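Local atomic coordinates of SAM-dependent O-methyltransferase (Thermotoga maritima, PDB entry 1O54), a protein that probably catalyses the S-adenosyl-L-methionine-dependent methylation of adenosine 58 in tRNA to N(1)-methyladenosine. Residues A[180-185]-A[201-206]. Residues are numbered along the deposited sequence; the frame is centred on the assembly and turned at random. Where two conformers were deposited one is given.
Sequences KDVDAL and EALKGG
Lys204 and Asp183 form a salt bridge, with Lys204 NZ 2.8 Å from Asp183 OD1. The ammonium meets the anti lone pair of OD1, the one turned away from OD2. The lysine gets there because its CG lies between the backbone N and the carbonyl carbon (chi1 69°) and the chain is extended beyond it. Lys204 CG then passes 3.3 Å from Val182 O. A second subunit extends the charge pairing: its Lys15 also binds Asp183 OD1, and its Asp18 binds Lys204 NZ. A methionine in place of Lys204 would probably leave Asp183 and that Asp18 each short of a positive partner at the subunit interface.

Two backbone bonds flank Leu203. Val182 N donates to Ala202 O at 2.9 Å. Lys204 N donates to Val182 O. They make a short parallel bridge between Val182 and Leu203, just where helix 196-202 ends. This helix belongs to the crossover from strand 182-187 to the parallel strand 207-213, in the Rossmann-like sheet of class I methyltransferases. One water joins Asp181 N to Glu201 O and Leu203 O. Another links Asp181 OD2 to Gly205 N. Asp181 OD1 is hydrogen-bonded to NE2 of His12, a His-tag residue of the second subunit.

The apolar side is centred on Leu203 CD2. Leu203 CD2 touches Val182 CG2 at 3.9 Å. It also rests on Ala184 CA and Leu185 CB. Leu185 CD1 reaches Ala202 CB more loosely, at 4.4 Å. Ile117 of the neighbouring strand packs on Val182, Leu185 and Ala202, while Phe209 touches Leu185 and Leu203.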
loop_
_atom_site.group_PDB
_atom_site.type_symbol
_atom_site.label_atom_id
_atom_site.label_comp_id
_atom_site.label_asym_id
_atom_site.label_seq_id
_atom_site.Cartn_x
_atom_site.Cartn_y
_atom_site.Cartn_z
ATOM N N LYS A 180 -21.207 -26.094 21.193
ATOM C CA LYS A 180 -22.177 -25.081 20.856
ATOM C C LYS A 180 -21.916 -23.822 21.655
ATOM O O LYS A 180 -21.240 -23.824 22.691
ATOM C CB LYS A 180 -23.601 -25.561 21.172
ATOM C CG LYS A 180 -24.040 -26.769 20.391
ATOM C CD LYS A 180 -24.248 -26.450 18.930
ATOM C CE LYS A 180 -25.067 -27.558 18.232
ATOM N NZ LYS A 180 -24.492 -28.029 16.931
ATOM N N ASP A 181 -22.481 -22.749 21.145
ATOM C CA ASP A 181 -22.423 -21.469 21.764
ATOM C C ASP A 181 -21.002 -20.974 21.995
ATOM O O ASP A 181 -20.754 -20.263 22.967
ATOM C CB ASP A 181 -23.208 -21.494 23.059
ATOM C CG ASP A 181 -24.696 -21.637 22.815
ATOM O OD1 ASP A 181 -25.303 -22.447 23.503
ATOM O OD2 ASP A 181 -25.282 -20.962 21.948
ATOM N N VAL A 182 -20.086 -21.309 21.081
ATOM C CA VAL A 182 -18.712 -20.824 21.230
ATOM C C VAL A 182 -18.649 -19.321 20.931
ATOM O O VAL A 182 -19.503 -18.769 20.201
ATOM C CB VAL A 182 -17.664 -21.635 20.419
ATOM C CG1 VAL A 182 -17.759 -23.107 20.733
ATOM C CG2 VAL A 182 -17.769 -21.345 18.918
ATOM N N ASP A 183 -17.665 -18.656 21.517
ATOM C CA ASP A 183 -17.581 -17.201 21.428
ATOM C C ASP A 183 -17.122 -16.721 20.053
ATOM O O ASP A 183 -17.578 -15.683 19.561
ATOM C CB ASP A 183 -16.658 -16.701 22.497
ATOM C CG ASP A 183 -17.201 -16.986 23.870
ATOM O OD1 ASP A 183 -18.094 -16.224 24.294
ATOM O OD2 ASP A 183 -16.834 -17.961 24.554
ATOM N N ALA A 184 -16.196 -17.472 19.461
ATOM C CA ALA A 184 -15.627 -17.119 18.157
ATOM C C ALA A 184 -15.068 -18.374 17.500
ATOM O O ALA A 184 -14.816 -19.382 18.178
ATOM C CB ALA A 184 -14.551 -16.094 18.290
ATOM N N LEU A 185 -14.848 -18.286 16.196
ATOM C CA LEU A 185 -14.410 -19.406 15.413
ATOM C C LEU A 185 -13.513 -18.901 14.313
ATOM O O LEU A 185 -13.850 -17.964 13.597
ATOM C CB LEU A 185 -15.616 -20.152 14.841
ATOM C CG LEU A 185 -15.342 -21.488 14.136
ATOM C CD1 LEU A 185 -16.531 -22.388 14.252
ATOM C CD2 LEU A 185 -14.930 -21.258 12.687
ATOM N N GLU A 201 -23.521 -23.017 13.021
ATOM C CA GLU A 201 -24.228 -23.816 14.045
ATOM C C GLU A 201 -23.521 -23.803 15.401
ATOM O O GLU A 201 -24.163 -23.869 16.451
ATOM C CB GLU A 201 -24.411 -25.243 13.558
ATOM C CG GLU A 201 -25.421 -25.334 12.428
ATOM C CD GLU A 201 -25.439 -26.664 11.686
ATOM O OE1 GLU A 201 -24.611 -27.573 11.978
ATOM O OE2 GLU A 201 -26.309 -26.787 10.791
ATOM N N ALA A 202 -22.200 -23.757 15.366
ATOM C CA ALA A 202 -21.382 -23.814 16.592
ATOM C C ALA A 202 -21.314 -22.489 17.360
ATOM O O ALA A 202 -21.042 -22.495 18.555
ATOM C CB ALA A 202 -19.984 -24.290 16.261
ATOM N N LEU A 203 -21.518 -21.368 16.680
ATOM C CA LEU A 203 -21.361 -20.036 17.279
ATOM C C LEU A 203 -22.532 -19.621 18.153
ATOM O O LEU A 203 -23.682 -19.916 17.821
ATOM C CB LEU A 203 -21.160 -19.003 16.183
ATOM C CG LEU A 203 -19.773 -19.052 15.548
ATOM C CD1 LEU A 203 -19.739 -18.338 14.262
ATOM C CD2 LEU A 203 -18.812 -18.428 16.517
ATOM N N LYS A 204 -22.244 -18.952 19.262
ATOM C CA LYS A 204 -23.297 -18.282 20.051
ATOM C C LYS A 204 -23.940 -17.138 19.232
ATOM O O LYS A 204 -23.364 -16.656 18.246
ATOM C CB LYS A 204 -22.707 -17.714 21.345
ATOM C CG LYS A 204 -21.781 -16.548 21.152
ATOM C CD LYS A 204 -21.171 -16.001 22.427
ATOM C CE LYS A 204 -20.453 -14.687 22.174
ATOM N NZ LYS A 204 -19.752 -14.159 23.379
ATOM N N GLY A 205 -25.137 -16.725 19.646
ATOM C CA GLY A 205 -25.729 -15.495 19.146
ATOM C C GLY A 205 -24.796 -14.337 19.369
ATOM O O GLY A 205 -24.334 -14.091 20.479
ATOM N N GLY A 206 -24.478 -13.620 18.294
ATOM C CA GLY A 206 -23.524 -12.537 18.356
ATOM C C GLY A 206 -22.077 -13.018 18.319
ATOM O O GLY A 206 -21.158 -12.218 18.444
HETATM O O HOH W 1 -24.330 -22.723 18.889
HETATM O O HOH W 2 -26.279 -18.207 21.878
#